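Local coordinates for PF14_0633 protein (Plasmodium falciparum, PDB 3IGM) that binds DNA in a sequence-specific manner through its AP2 domain, here crystallised as a domain-swapped dimer on its cognate duplex, and probably acts as a nuclear transcription regulator, at residues Val52-Met55 with Lys56-Asn60; Phe40-Asp43 with Lys44-Arg48; Val11-Lys15 with Arg16-Trp20. All blocks are in the same frame, centred on the assembly; numbering follows the deposited sequence.

Contact 1 (Val52-Met55 with Lys56-Asn60)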
ATOM      1  N   VAL A  52       0.389  -0.748 -15.427  1.00 46.90           N
ATOM      2  CA  VAL A  52       0.186  -0.040 -16.693  1.00 47.51           C
ATOM      3  C   VAL A  52       0.666  -0.902 -17.862  1.00 48.11           C
ATOM      4  O   VAL A  52      -0.011  -0.987 -18.891  1.00 48.21           O
ATOM      5  CB  VAL A  52       0.894   1.341 -16.679  1.00 47.57           C
ATOM      6  CG1 VAL A  52       1.029   1.921 -18.087  1.00 47.59           C
ATOM      7  CG2 VAL A  52       0.151   2.308 -15.761  1.00 47.51           C
ATOM      8  N   GLU A  53       1.826  -1.544 -17.687  1.00 49.12           N
ATOM      9  CA  GLU A  53       2.382  -2.473 -18.675  1.00 49.96           C
ATOM     10  C   GLU A  53       1.407  -3.600 -18.960  1.00 50.19           C
ATOM     11  O   GLU A  53       1.192  -3.953 -20.122  1.00 49.95           O
ATOM     12  CB  GLU A  53       3.710  -3.068 -18.200  1.00 50.31           C
ATOM     13  CG  GLU A  53       4.944  -2.248 -18.539  1.00 52.56           C
ATOM     14  CD  GLU A  53       6.186  -2.704 -17.772  1.00 56.42           C
ATOM     15  OE1 GLU A  53       6.260  -3.900 -17.390  1.00 58.21           O
ATOM     16  OE2 GLU A  53       7.090  -1.862 -17.548  1.00 57.21           O
ATOM     17  N   PHE A  54       0.823  -4.173 -17.904  1.00 50.54           N
ATOM     18  CA  PHE A  54      -0.178  -5.219 -18.103  1.00 51.11           C
ATOM     19  C   PHE A  54      -1.429  -4.677 -18.797  1.00 51.53           C
ATOM     20  O   PHE A  54      -2.011  -5.349 -19.653  1.00 51.37           O
ATOM     21  CB  PHE A  54      -0.580  -5.927 -16.803  1.00 50.68           C
ATOM     22  CG  PHE A  54      -1.790  -6.816 -16.969  1.00 50.39           C
ATOM     23  CD1 PHE A  54      -1.678  -8.054 -17.604  1.00 50.25           C
ATOM     24  CD2 PHE A  54      -3.052  -6.388 -16.551  1.00 49.25           C
ATOM     25  CE1 PHE A  54      -2.798  -8.862 -17.798  1.00 50.24           C
ATOM     26  CE2 PHE A  54      -4.172  -7.185 -16.734  1.00 48.86           C
ATOM     27  CZ  PHE A  54      -4.048  -8.427 -17.358  1.00 49.79           C
ATOM     28  N   MET A  55      -1.843  -3.476 -18.394  1.00 52.11           N
ATOM     29  CA  MET A  55      -3.019  -2.821 -18.963  1.00 52.93           C
ATOM     30  C   MET A  55      -2.899  -2.674 -20.481  1.00 53.39           C
ATOM     31  O   MET A  55      -3.874  -2.884 -21.205  1.00 53.51           O
ATOM     32  CB  MET A  55      -3.255  -1.456 -18.298  1.00 52.74           C
ATOM     33  CG  MET A  55      -4.522  -0.748 -18.755  1.00 53.32           C
ATOM     34  SD  MET A  55      -6.016  -1.738 -18.528  1.00 53.44           S
ATOM     35  CE  MET A  55      -6.286  -1.461 -16.819  1.00 55.43           C
ATOM     36  N   LYS A  56      -1.698  -2.329 -20.944  1.00 54.09           N
ATOM     37  CA  LYS A  56      -1.409  -2.136 -22.369  1.00 54.90           C
ATOM     38  C   LYS A  56      -1.521  -3.433 -23.172  1.00 55.55           C
ATOM     39  O   LYS A  56      -1.936  -3.417 -24.341  1.00 55.60           O
ATOM     40  CB  LYS A  56      -0.022  -1.522 -22.550  1.00 54.66           C
ATOM     41  CG  LYS A  56       0.079  -0.083 -22.074  1.00 55.37           C
ATOM     42  CD  LYS A  56       1.404   0.547 -22.471  1.00 56.37           C
ATOM     43  CE  LYS A  56       1.442   2.023 -22.093  1.00 57.80           C
ATOM     44  NZ  LYS A  56       0.416   2.816 -22.838  1.00 59.12           N
ATOM     45  N   THR A  57      -1.148  -4.541 -22.527  1.00 56.23           N
ATOM     46  CA  THR A  57      -1.276  -5.897 -23.058  1.00 56.91           C
ATOM     47  C   THR A  57      -2.729  -6.250 -23.365  1.00 57.53           C
ATOM     48  O   THR A  57      -3.017  -7.046 -24.267  1.00 57.46           O
ATOM     49  CB  THR A  57      -0.712  -6.916 -22.033  1.00 56.89           C
ATOM     50  OG1 THR A  57       0.718  -6.883 -22.067  1.00 56.92           O
ATOM     51  CG2 THR A  57      -1.194  -8.339 -22.311  1.00 57.34           C
ATOM     52  N   VAL A  58      -3.638  -5.635 -22.616  1.00 58.38           N
ATOM     53  CA  VAL A  58      -5.043  -6.004 -22.658  1.00 59.38           C
ATOM     54  C   VAL A  58      -5.940  -4.882 -23.246  1.00 60.12           C
ATOM     55  O   VAL A  58      -7.162  -4.855 -23.045  1.00 60.02           O
ATOM     56  CB  VAL A  58      -5.476  -6.521 -21.258  1.00 59.32           C
ATOM     57  CG1 VAL A  58      -5.776  -5.381 -20.286  1.00 59.05           C
ATOM     58  CG2 VAL A  58      -6.617  -7.484 -21.380  1.00 60.06           C
ATOM     59  N   GLU A  59      -5.319  -3.979 -24.002  1.00 61.08           N
ATOM     60  CA  GLU A  59      -6.042  -2.890 -24.670  1.00 62.41           C
ATOM     61  C   GLU A  59      -6.426  -3.250 -26.102  1.00 63.49           C
ATOM     62  O   GLU A  59      -5.919  -2.668 -27.068  1.00 63.52           O
ATOM     63  CB  GLU A  59      -5.229  -1.597 -24.636  1.00 62.09           C
ATOM     64  CG  GLU A  59      -5.328  -0.864 -23.320  1.00 61.73           C
ATOM     65  CD  GLU A  59      -4.317   0.255 -23.183  1.00 62.15           C
ATOM     66  OE1 GLU A  59      -3.490   0.465 -24.099  1.00 61.22           O
ATOM     67  OE2 GLU A  59      -4.352   0.933 -22.141  1.00 63.02           O
ATOM     68  N   ASN A  60      -7.316  -4.235 -26.215  1.00 65.01           N
ATOM     69  CA  ASN A  60      -7.826  -4.719 -27.497  1.00 66.63           C
ATOM     70  C   ASN A  60      -9.242  -5.259 -27.326  1.00 67.86           C
ATOM     71  O   ASN A  60      -9.740  -5.369 -26.203  1.00 68.11           O
ATOM     72  CB  ASN A  60      -6.882  -5.768 -28.103  1.00 66.33           C
ATOM     73  CG  ASN A  60      -6.747  -7.008 -27.235  1.00 66.83           C
ATOM     74  OD1 ASN A  60      -7.574  -7.921 -27.304  1.00 66.92           O
ATOM     75  ND2 ASN A  60      -5.697  -7.052 -26.416  1.00 66.08           N
TER
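Val52 meets Lys56 one helical turn on, through backbone and side chain together. Lys56 N donates to Val52 O at 3.0 Å, and the two side chains run side by side, pointing the same way, with Val52 CG1 4.0 Å from Lys56 CE. The lysine chain stays extended until its last torsion, where it bends (chi4 -64°), and Lys56 NZ is hydrogen-bonded to Tyr8 OH of the second subunit. Glu53 contributes mainly its carbonyl oxygen, which takes a long, weak bond from Thr57 N. The ladder, already lengthened at Glu53, weakens further at Phe54: Val58 N reaches Phe54 O only weakly, at 3.4 Å, with a bent N-H...O angle of 123°. Phe54 CE2 stands 4.3 Å from Val58 CG1, and the ring also makes an edge-to-face pair with Phe24 of the second subunit. This is the C-terminal end of helix 40-57, the single helix of the AP2 domain, which in this domain-swapped dimer lies against the sheet of the partner chain. Met55 O receives the stronger bond from Val58 N, at 3.1 Å; the bond closes a tighter, three-residue turn, and the donor stands well above the carbonyl plane. With CG anti to N (chi1 -176°) and two further bends, the methionine side chain brings SD to 4.1 Å from Val58 CG1, the two side chains crossing at a slant. Glu59 crosses the methionine at about a right angle, packing its CG 3.3 Å from Met55 O, while Glu59 OE2 is hydrogen-bonded to Tyr8 OH of the second subunit.

Contact 2 (Phe40-Asp43 with Lys44-Arg48)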
ATOM      1  N   PHE A  40       8.315   2.443   0.393  1.00 50.89           N
ATOM      2  CA  PHE A  40       6.930   2.383  -0.078  1.00 51.30           C
ATOM      3  C   PHE A  40       6.738   3.116  -1.405  1.00 51.48           C
ATOM      4  O   PHE A  40       6.129   2.571  -2.318  1.00 51.37           O
ATOM      5  CB  PHE A  40       5.915   2.876   0.962  1.00 50.99           C
ATOM      6  CG  PHE A  40       4.482   2.758   0.494  1.00 50.95           C
ATOM      7  CD1 PHE A  40       3.870   1.507   0.389  1.00 50.09           C
ATOM      8  CD2 PHE A  40       3.758   3.889   0.117  1.00 50.25           C
ATOM      9  CE1 PHE A  40       2.557   1.383  -0.057  1.00 49.78           C
ATOM     10  CE2 PHE A  40       2.434   3.775  -0.330  1.00 50.19           C
ATOM     11  CZ  PHE A  40       1.838   2.519  -0.424  1.00 49.52           C
ATOM     12  N   ASN A  41       7.274   4.332  -1.506  1.00 52.13           N
ATOM     13  CA  ASN A  41       7.171   5.127  -2.729  1.00 52.90           C
ATOM     14  C   ASN A  41       7.752   4.404  -3.946  1.00 53.11           C
ATOM     15  O   ASN A  41       7.052   4.233  -4.944  1.00 53.00           O
ATOM     16  CB  ASN A  41       7.834   6.493  -2.540  1.00 53.16           C
ATOM     17  CG  ASN A  41       7.236   7.277  -1.385  1.00 54.35           C
ATOM     18  OD1 ASN A  41       6.030   7.203  -1.114  1.00 55.48           O
ATOM     19  ND2 ASN A  41       8.081   8.030  -0.690  1.00 55.09           N
ATOM     20  N   MET A  42       9.014   3.968  -3.841  1.00 53.41           N
ATOM     21  CA  MET A  42       9.678   3.178  -4.892  1.00 53.71           C
ATOM     22  C   MET A  42       8.807   2.007  -5.346  1.00 53.30           C
ATOM     23  O   MET A  42       8.499   1.870  -6.535  1.00 53.29           O
ATOM     24  CB  MET A  42      11.012   2.601  -4.404  1.00 54.10           C
ATOM     25  CG  MET A  42      12.152   3.581  -4.195  1.00 56.04           C
ATOM     26  SD  MET A  42      13.773   2.803  -4.477  1.00 59.84           S
ATOM     27  CE  MET A  42      13.713   1.349  -3.420  1.00 59.08           C
ATOM     28  N   ASP A  43       8.420   1.167  -4.388  1.00 52.82           N
ATOM     29  CA  ASP A  43       7.710  -0.078  -4.689  1.00 52.55           C
ATOM     30  C   ASP A  43       6.273   0.129  -5.178  1.00 52.16           C
ATOM     31  O   ASP A  43       5.771  -0.675  -5.968  1.00 52.20           O
ATOM     32  CB  ASP A  43       7.772  -1.048  -3.499  1.00 52.39           C
ATOM     33  CG  ASP A  43       9.177  -1.634  -3.286  1.00 53.18           C
ATOM     34  OD1 ASP A  43      10.051  -1.497  -4.183  1.00 52.65           O
ATOM     35  OD2 ASP A  43       9.409  -2.239  -2.212  1.00 53.08           O
ATOM     36  N   LYS A  44       5.626   1.202  -4.718  1.00 51.64           N
ATOM     37  CA  LYS A  44       4.291   1.564  -5.202  1.00 51.29           C
ATOM     38  C   LYS A  44       4.374   2.014  -6.663  1.00 50.62           C
ATOM     39  O   LYS A  44       3.567   1.595  -7.500  1.00 50.24           O
ATOM     40  CB  LYS A  44       3.651   2.658  -4.332  1.00 51.41           C
ATOM     41  CG  LYS A  44       2.193   2.999  -4.707  1.00 51.47           C
ATOM     42  CD  LYS A  44       1.624   4.079  -3.786  1.00 52.70           C
ATOM     43  CE  LYS A  44       0.231   4.520  -4.226  1.00 54.42           C
ATOM     44  NZ  LYS A  44      -0.164   5.812  -3.599  1.00 54.19           N
ATOM     45  N   GLU A  45       5.364   2.855  -6.953  1.00 50.00           N
ATOM     46  CA  GLU A  45       5.620   3.322  -8.310  1.00 49.68           C
ATOM     47  C   GLU A  45       5.978   2.187  -9.279  1.00 49.49           C
ATOM     48  O   GLU A  45       5.501   2.176 -10.421  1.00 49.51           O
ATOM     49  CB  GLU A  45       6.695   4.419  -8.314  1.00 49.65           C
ATOM     50  CG  GLU A  45       7.016   5.015  -9.699  1.00 49.49           C
ATOM     51  CD  GLU A  45       5.765   5.328 -10.527  1.00 50.16           C
ATOM     52  OE1 GLU A  45       4.767   5.848  -9.970  1.00 48.98           O
ATOM     53  OE2 GLU A  45       5.785   5.044 -11.744  1.00 50.45           O
ATOM     54  N   LYS A  46       6.798   1.240  -8.823  1.00 49.12           N
ATOM     55  CA  LYS A  46       7.149   0.059  -9.631  1.00 49.08           C
ATOM     56  C   LYS A  46       5.932  -0.835  -9.877  1.00 48.76           C
ATOM     57  O   LYS A  46       5.796  -1.421 -10.958  1.00 49.02           O
ATOM     58  CB  LYS A  46       8.289  -0.744  -8.992  1.00 49.08           C
ATOM     59  CG  LYS A  46       9.668  -0.168  -9.271  1.00 50.16           C
ATOM     60  CD  LYS A  46      10.729  -0.723  -8.323  1.00 51.85           C
ATOM     61  CE  LYS A  46      12.027   0.052  -8.469  1.00 52.55           C
ATOM     62  NZ  LYS A  46      12.980  -0.215  -7.357  1.00 53.87           N
ATOM     63  N   ALA A  47       5.056  -0.928  -8.874  1.00 48.05           N
ATOM     64  CA  ALA A  47       3.781  -1.636  -8.998  1.00 47.32           C
ATOM     65  C   ALA A  47       2.852  -0.937 -10.000  1.00 46.72           C
ATOM     66  O   ALA A  47       2.126  -1.602 -10.734  1.00 46.62           O
ATOM     67  CB  ALA A  47       3.100  -1.765  -7.632  1.00 47.24           C
ATOM     68  N   ARG A  48       2.887   0.398 -10.026  1.00 46.11           N
ATOM     69  CA  ARG A  48       2.084   1.182 -10.962  1.00 45.52           C
ATOM     70  C   ARG A  48       2.523   0.964 -12.408  1.00 45.33           C
ATOM     71  O   ARG A  48       1.678   0.805 -13.300  1.00 45.06           O
ATOM     72  CB  ARG A  48       2.134   2.671 -10.626  1.00 45.60           C
ATOM     73  CG  ARG A  48       1.045   3.469 -11.337  1.00 45.62           C
ATOM     74  CD  ARG A  48       1.239   4.962 -11.186  1.00 45.84           C
ATOM     75  NE  ARG A  48       2.507   5.411 -11.753  1.00 46.22           N
ATOM     76  CZ  ARG A  48       2.686   5.784 -13.022  1.00 45.60           C
ATOM     77  NH1 ARG A  48       1.673   5.768 -13.885  1.00 44.10           N
ATOM     78  NH2 ARG A  48       3.887   6.176 -13.426  1.00 43.32           N
TER
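The ring of Phe40 and the aliphatic chain of Lys44 cross at a slant, one turn apart on the helix. Lys44 CB lies over one ring face, displaced toward the rim, and CD comes to 3.6 Å from Phe40 CE2. Both residues hold CG anti to the backbone N (Phe40 chi1 -178°), and the lysine stays extended beyond it, which carries its methylenes past the ring and its ammonium group on to a cation-pi contact with Trp13 of the second subunit. Phe40 itself packs on Cys18 of that subunit. This is the first part of helix 40-57, the long AP2-domain helix, and its backbone bonds are regular: Lys44 N to Phe40 O is 2.8 Å, and Ala47 N to Asp43 O is 3.0 Å. Glu45 and Arg48 form a side-on pair. Arg48 NE meets Glu45 OE1 at 2.9 Å, almost straight (169°), and NH2 meets OE2 on its syn lone pair at 2.8 Å; the two bonds hold carboxylate and guanidinium edge to edge and fix their relative rotation. Lys46 lays CB and CG along Met42 O, and its NZ stays 4.5 Å from Asp43 OD1, beyond salt-bridge range.

Contact 3 (Val11-Lys15 with Arg16-Trp20). With nucleotides of chain C.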
ATOM      1  N   VAL A  11       1.029   1.490  19.160  1.00 33.29           N
ATOM      2  CA  VAL A  11       1.363   1.401  17.743  1.00 32.99           C
ATOM      3  C   VAL A  11       0.146   0.973  16.941  1.00 33.64           C
ATOM      4  O   VAL A  11      -0.431  -0.087  17.196  1.00 33.93           O
ATOM      5  CB  VAL A  11       2.538   0.404  17.473  1.00 32.86           C
ATOM      6  CG1 VAL A  11       2.809   0.271  15.980  1.00 30.47           C
ATOM      7  CG2 VAL A  11       3.808   0.828  18.232  1.00 32.71           C
ATOM      8  N   SER A  12      -0.239   1.780  15.957  1.00 34.10           N
ATOM      9  CA  SER A  12      -1.422   1.450  15.145  1.00 34.61           C
ATOM     10  C   SER A  12      -1.285   1.825  13.687  1.00 35.06           C
ATOM     11  O   SER A  12      -0.633   2.819  13.336  1.00 34.97           O
ATOM     12  CB  SER A  12      -2.703   2.063  15.727  1.00 34.42           C
ATOM     13  OG  SER A  12      -2.553   3.442  16.010  1.00 34.77           O
ATOM     14  N   TRP A  13      -1.913   1.003  12.850  1.00 35.25           N
ATOM     15  CA  TRP A  13      -1.976   1.215  11.424  1.00 35.96           C
ATOM     16  C   TRP A  13      -2.986   2.324  11.052  1.00 36.38           C
ATOM     17  O   TRP A  13      -4.171   2.240  11.373  1.00 36.33           O
ATOM     18  CB  TRP A  13      -2.339  -0.104  10.741  1.00 35.70           C
ATOM     19  CG  TRP A  13      -2.283  -0.066   9.243  1.00 36.14           C
ATOM     20  CD1 TRP A  13      -3.350  -0.112   8.381  1.00 36.04           C
ATOM     21  CD2 TRP A  13      -1.107   0.006   8.421  1.00 36.18           C
ATOM     22  NE1 TRP A  13      -2.913  -0.070   7.083  1.00 36.17           N
ATOM     23  CE2 TRP A  13      -1.542   0.000   7.073  1.00 36.68           C
ATOM     24  CE3 TRP A  13       0.271   0.077   8.691  1.00 35.84           C
ATOM     25  CZ2 TRP A  13      -0.649   0.062   5.996  1.00 37.44           C
ATOM     26  CZ3 TRP A  13       1.159   0.141   7.622  1.00 35.33           C
ATOM     27  CH2 TRP A  13       0.695   0.130   6.289  1.00 37.49           C
ATOM     28  N   ASN A  14      -2.491   3.357  10.379  1.00 36.92           N
ATOM     29  CA  ASN A  14      -3.318   4.426   9.823  1.00 37.09           C
ATOM     30  C   ASN A  14      -3.604   4.075   8.364  1.00 37.71           C
ATOM     31  O   ASN A  14      -2.704   4.094   7.527  1.00 37.83           O
ATOM     32  CB  ASN A  14      -2.587   5.773   9.964  1.00 36.44           C
ATOM     33  CG  ASN A  14      -3.430   6.960   9.527  1.00 35.38           C
ATOM     34  OD1 ASN A  14      -3.825   7.055   8.368  1.00 32.95           O
ATOM     35  ND2 ASN A  14      -3.673   7.897  10.455  1.00 34.63           N
ATOM     36  N   LYS A  15      -4.854   3.730   8.067  1.00 38.97           N
ATOM     37  CA  LYS A  15      -5.231   3.250   6.728  1.00 40.27           C
ATOM     38  C   LYS A  15      -5.050   4.294   5.614  1.00 40.39           C
ATOM     39  O   LYS A  15      -4.444   3.994   4.578  1.00 40.67           O
ATOM     40  CB  LYS A  15      -6.648   2.649   6.731  1.00 40.41           C
ATOM     41  CG  LYS A  15      -6.728   1.324   7.477  1.00 42.20           C
ATOM     42  CD  LYS A  15      -8.150   0.819   7.633  1.00 44.80           C
ATOM     43  CE  LYS A  15      -8.136  -0.594   8.214  1.00 46.89           C
ATOM     44  NZ  LYS A  15      -9.493  -1.144   8.492  1.00 48.65           N
ATOM     45  N   ARG A  16      -5.546   5.514   5.831  1.00 41.06           N
ATOM     46  CA  ARG A  16      -5.320   6.604   4.865  1.00 41.29           C
ATOM     47  C   ARG A  16      -3.837   6.790   4.514  1.00 41.25           C
ATOM     48  O   ARG A  16      -3.492   6.925   3.336  1.00 41.61           O
ATOM     49  CB  ARG A  16      -5.895   7.939   5.345  1.00 41.45           C
ATOM     50  CG  ARG A  16      -5.729   9.039   4.284  1.00 43.15           C
ATOM     51  CD  ARG A  16      -6.285  10.394   4.695  1.00 45.88           C
ATOM     52  NE  ARG A  16      -5.474  11.144   5.664  1.00 48.08           N
ATOM     53  CZ  ARG A  16      -4.178  11.440   5.532  1.00 49.55           C
ATOM     54  NH1 ARG A  16      -3.475  11.007   4.484  1.00 50.70           N
ATOM     55  NH2 ARG A  16      -3.570  12.152   6.476  1.00 48.89           N
ATOM     56  N   MET A  17      -2.968   6.790   5.529  1.00 40.85           N
ATOM     57  CA  MET A  17      -1.536   7.036   5.320  1.00 40.46           C
ATOM     58  C   MET A  17      -0.805   5.794   4.838  1.00 40.67           C
ATOM     59  O   MET A  17       0.281   5.881   4.276  1.00 40.42           O
ATOM     60  CB  MET A  17      -0.877   7.538   6.606  1.00 40.48           C
ATOM     61  CG  MET A  17      -1.441   8.851   7.138  1.00 39.60           C
ATOM     62  SD  MET A  17      -0.711   9.319   8.720  1.00 38.08           S
ATOM     63  CE  MET A  17       0.979   9.597   8.179  1.00 38.43           C
ATOM     64  N   CYS A  18      -1.397   4.626   5.066  1.00 41.13           N
ATOM     65  CA  CYS A  18      -0.690   3.379   4.804  1.00 41.77           C
ATOM     66  C   CYS A  18       0.632   3.369   5.606  1.00 40.47           C
ATOM     67  O   CYS A  18       1.716   3.133   5.064  1.00 41.29           O
ATOM     68  CB  CYS A  18      -0.458   3.219   3.297  1.00 42.02           C
ATOM     69  SG  CYS A  18       0.157   1.609   2.800  1.00 48.81           S
ATOM     70  N   ALA A  19       0.523   3.643   6.907  1.00 38.92           N
ATOM     71  CA  ALA A  19       1.676   3.742   7.808  1.00 36.91           C
ATOM     72  C   ALA A  19       1.263   3.396   9.231  1.00 36.12           C
ATOM     73  O   ALA A  19       0.095   3.592   9.619  1.00 36.01           O
ATOM     74  CB  ALA A  19       2.259   5.154   7.775  1.00 36.48           C
ATOM     75  N   TRP A  20       2.230   2.886   9.995  1.00 34.83           N
ATOM     76  CA  TRP A  20       2.121   2.719  11.431  1.00 34.08           C
ATOM     77  C   TRP A  20       2.452   4.043  12.082  1.00 34.07           C
ATOM     78  O   TRP A  20       3.473   4.656  11.747  1.00 34.03           O
ATOM     79  CB  TRP A  20       3.148   1.692  11.944  1.00 34.08           C
ATOM     80  CG  TRP A  20       3.048   0.340  11.315  1.00 32.70           C
ATOM     81  CD1 TRP A  20       3.807  -0.149  10.296  1.00 32.25           C
ATOM     82  CD2 TRP A  20       2.125  -0.698  11.672  1.00 31.78           C
ATOM     83  NE1 TRP A  20       3.411  -1.437   9.990  1.00 31.72           N
ATOM     84  CE2 TRP A  20       2.379  -1.794  10.821  1.00 31.19           C
ATOM     85  CE3 TRP A  20       1.104  -0.804  12.630  1.00 31.41           C
ATOM     86  CZ2 TRP A  20       1.648  -2.993  10.897  1.00 31.69           C
ATOM     87  CZ3 TRP A  20       0.372  -2.000  12.700  1.00 31.28           C
ATOM     88  CH2 TRP A  20       0.656  -3.074  11.842  1.00 30.24           C
TER
ATOM     89  P    DA C   4      -8.099   3.953  10.435  1.00 46.62           P
ATOM     90  OP1  DA C   4      -8.726   2.681  10.024  1.00 48.39           O
ATOM     91  OP2  DA C   4      -6.814   4.368   9.831  1.00 46.36           O
ATOM     92  O5'  DA C   4      -9.133   5.166  10.250  1.00 48.14           O
ATOM     93  C5'  DA C   4     -10.275   5.282  11.134  1.00 47.07           C
ATOM     94  C4'  DA C   4     -10.905   6.668  11.152  1.00 45.73           C
ATOM     95  O4'  DA C   4     -10.292   7.526  12.147  1.00 45.12           O
ATOM     96  C3'  DA C   4     -10.826   7.484   9.878  1.00 46.67           C
ATOM     97  O3'  DA C   4     -11.998   8.288   9.850  1.00 47.75           O
ATOM     98  C2'  DA C   4      -9.551   8.314  10.056  1.00 44.79           C
ATOM     99  C1'  DA C   4      -9.608   8.622  11.549  1.00 44.02           C
ATOM    100  N9   DA C   4      -8.318   8.701  12.226  1.00 42.87           N
ATOM    101  C8   DA C   4      -7.315   7.764  12.149  1.00 41.97           C
ATOM    102  N7   DA C   4      -6.267   8.060  12.876  1.00 41.63           N
ATOM    103  C5   DA C   4      -6.586   9.261  13.488  1.00 40.92           C
ATOM    104  C6   DA C   4      -5.880  10.091  14.389  1.00 41.94           C
ATOM    105  N6   DA C   4      -4.645   9.813  14.839  1.00 42.09           N
ATOM    106  N1   DA C   4      -6.482  11.225  14.818  1.00 41.96           N
ATOM    107  C2   DA C   4      -7.722  11.507  14.362  1.00 41.83           C
ATOM    108  N3   DA C   4      -8.481  10.805  13.518  1.00 41.87           N
ATOM    109  C4   DA C   4      -7.860   9.674  13.109  1.00 43.08           C
ATOM    110  P    DT C   5     -12.301   9.213   8.587  1.00 48.84           P
ATOM    111  OP1  DT C   5     -13.773   9.331   8.482  1.00 51.22           O
ATOM    112  OP2  DT C   5     -11.528   8.689   7.434  1.00 49.36           O
ATOM    113  O5'  DT C   5     -11.701  10.639   9.029  1.00 47.88           O
ATOM    114  C5'  DT C   5     -12.290  11.386  10.102  1.00 46.06           C
ATOM    115  C4'  DT C   5     -11.442  12.598  10.447  1.00 44.80           C
ATOM    116  O4'  DT C   5     -10.128  12.152  10.836  1.00 43.21           O
ATOM    117  C3'  DT C   5     -11.180  13.568   9.302  1.00 44.53           C
ATOM    118  O3'  DT C   5     -12.030  14.703   9.459  1.00 45.93           O
ATOM    119  C2'  DT C   5      -9.698  13.941   9.405  1.00 42.40           C
ATOM    120  C1'  DT C   5      -9.216  13.211  10.647  1.00 41.50           C
ATOM    121  N1   DT C   5      -7.860  12.551  10.640  1.00 40.26           N
ATOM    122  C2   DT C   5      -6.896  13.003  11.518  1.00 40.01           C
ATOM    123  O2   DT C   5      -7.070  13.939  12.274  1.00 40.64           O
ATOM    124  N3   DT C   5      -5.696  12.322  11.490  1.00 39.97           N
ATOM    125  C4   DT C   5      -5.373  11.257  10.670  1.00 39.28           C
ATOM    126  O4   DT C   5      -4.265  10.731  10.722  1.00 40.06           O
ATOM    127  C5   DT C   5      -6.422  10.827   9.763  1.00 39.59           C
ATOM    128  C7   DT C   5      -6.200   9.678   8.814  1.00 38.39           C
ATOM    129  C6   DT C   5      -7.601  11.480   9.797  1.00 39.26           C
ATOM    130  P    DC C   3      -6.290  -0.399  15.646  1.00 48.65           P
ATOM    131  OP1  DC C   3      -7.263  -1.363  15.087  1.00 48.14           O
ATOM    132  OP2  DC C   3      -4.848  -0.766  15.656  1.00 49.41           O
ATOM    133  O5'  DC C   3      -6.453   1.013  14.881  1.00 48.57           O
ATOM    134  C5'  DC C   3      -7.702   1.367  14.301  1.00 47.01           C
ATOM    135  C4'  DC C   3      -7.869   2.853  14.022  1.00 45.50           C
ATOM    136  O4'  DC C   3      -7.554   3.703  15.156  1.00 44.33           O
ATOM    137  C3'  DC C   3      -7.091   3.414  12.835  1.00 46.10           C
ATOM    138  O3'  DC C   3      -8.077   3.973  12.023  1.00 46.80           O
ATOM    139  C2'  DC C   3      -6.266   4.545  13.429  1.00 44.04           C
ATOM    140  C1'  DC C   3      -7.186   4.940  14.586  1.00 43.00           C
ATOM    141  N1   DC C   3      -6.541   5.842  15.590  1.00 41.06           N
ATOM    142  C2   DC C   3      -7.226   6.981  16.048  1.00 39.76           C
ATOM    143  O2   DC C   3      -8.358   7.227  15.627  1.00 40.99           O
ATOM    144  N3   DC C   3      -6.622   7.790  16.952  1.00 39.08           N
ATOM    145  C4   DC C   3      -5.392   7.496  17.384  1.00 38.06           C
ATOM    146  N4   DC C   3      -4.827   8.318  18.263  1.00 39.34           N
ATOM    147  C5   DC C   3      -4.686   6.342  16.938  1.00 38.02           C
ATOM    148  C6   DC C   3      -5.285   5.549  16.046  1.00 38.56           C
TER
HETATM  149  O   HOH W   1      -6.729   6.636   8.491  1.00 40.28           O
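Trp13 and Trp20 meet in a T-shaped stack on one face of the hairpin, the edge of Trp13 directed at the face of Trp20 with planes at 67°. Trp13 CE3 sits over the centre of the Trp20 ring system, 3.5 Å from Trp20 CE2, and Trp13 CB adds a CH-pi contact to the six-membered ring. Sulfur joins this cluster: Cys18 SG lies 3.6 Å from Trp13 CZ2, and it forms the interchain disulfide with Cys18 of the second subunit.

Backbone bonds hold the turn. Asn14 N donates to Ala19 O at 2.7 Å, while Asn14 O receives weak bonds from both Cys18 N and Ala19 N, a G1 beta bulge in which Cys18 has positive phi (56°).

The Asn14 amide is used at both ends. With CG anti to N (chi1 -175°), OD1 accepts from Met17 N at 3.0 Å, while ND2 donates to DT5 O4 of chain C at 2.9 Å. OD1 also lies within hydrogen-bonding distance of a water that accepts from Arg16 N and lies 2.6 Å from DA4 OP2 of chain C. Lys15 N donates a hydrogen bond to the same OP2 at 2.7 Å, and Arg16 NE approaches C7 of DT5 of chain C as its NH2 bonds to a guanine base. The bond from Met17 N thus orients the amide with ND2 toward the thymine, consistent with base readout by the turn between the strands, alongside backbone anchoring of the phosphate.

The three contacts follow one another along the chain, contact 3 in the DNA-binding hairpin and contacts 2 and 1 on helix 40-57. Centres of contacts 2 and 3 are about 17 Å apart, and they meet where Phe40 CE1 packs 3.7 Å from Cys18 SG. Contacts 1 and 2 have centres about 18 Å apart; contacts 1 and 3 do not touch, with nearest atoms about 18 Å apart. Distance from the DNA (nearest atoms) grows along this path: contact 3 binds it, contact 2 comes within about 7 Å and contact 1 within about 21 Å. Phe40 packs on Cys18 of the second subunit too, whose Trp13 and Trp20 meet Lys44, so the helix links both hairpins.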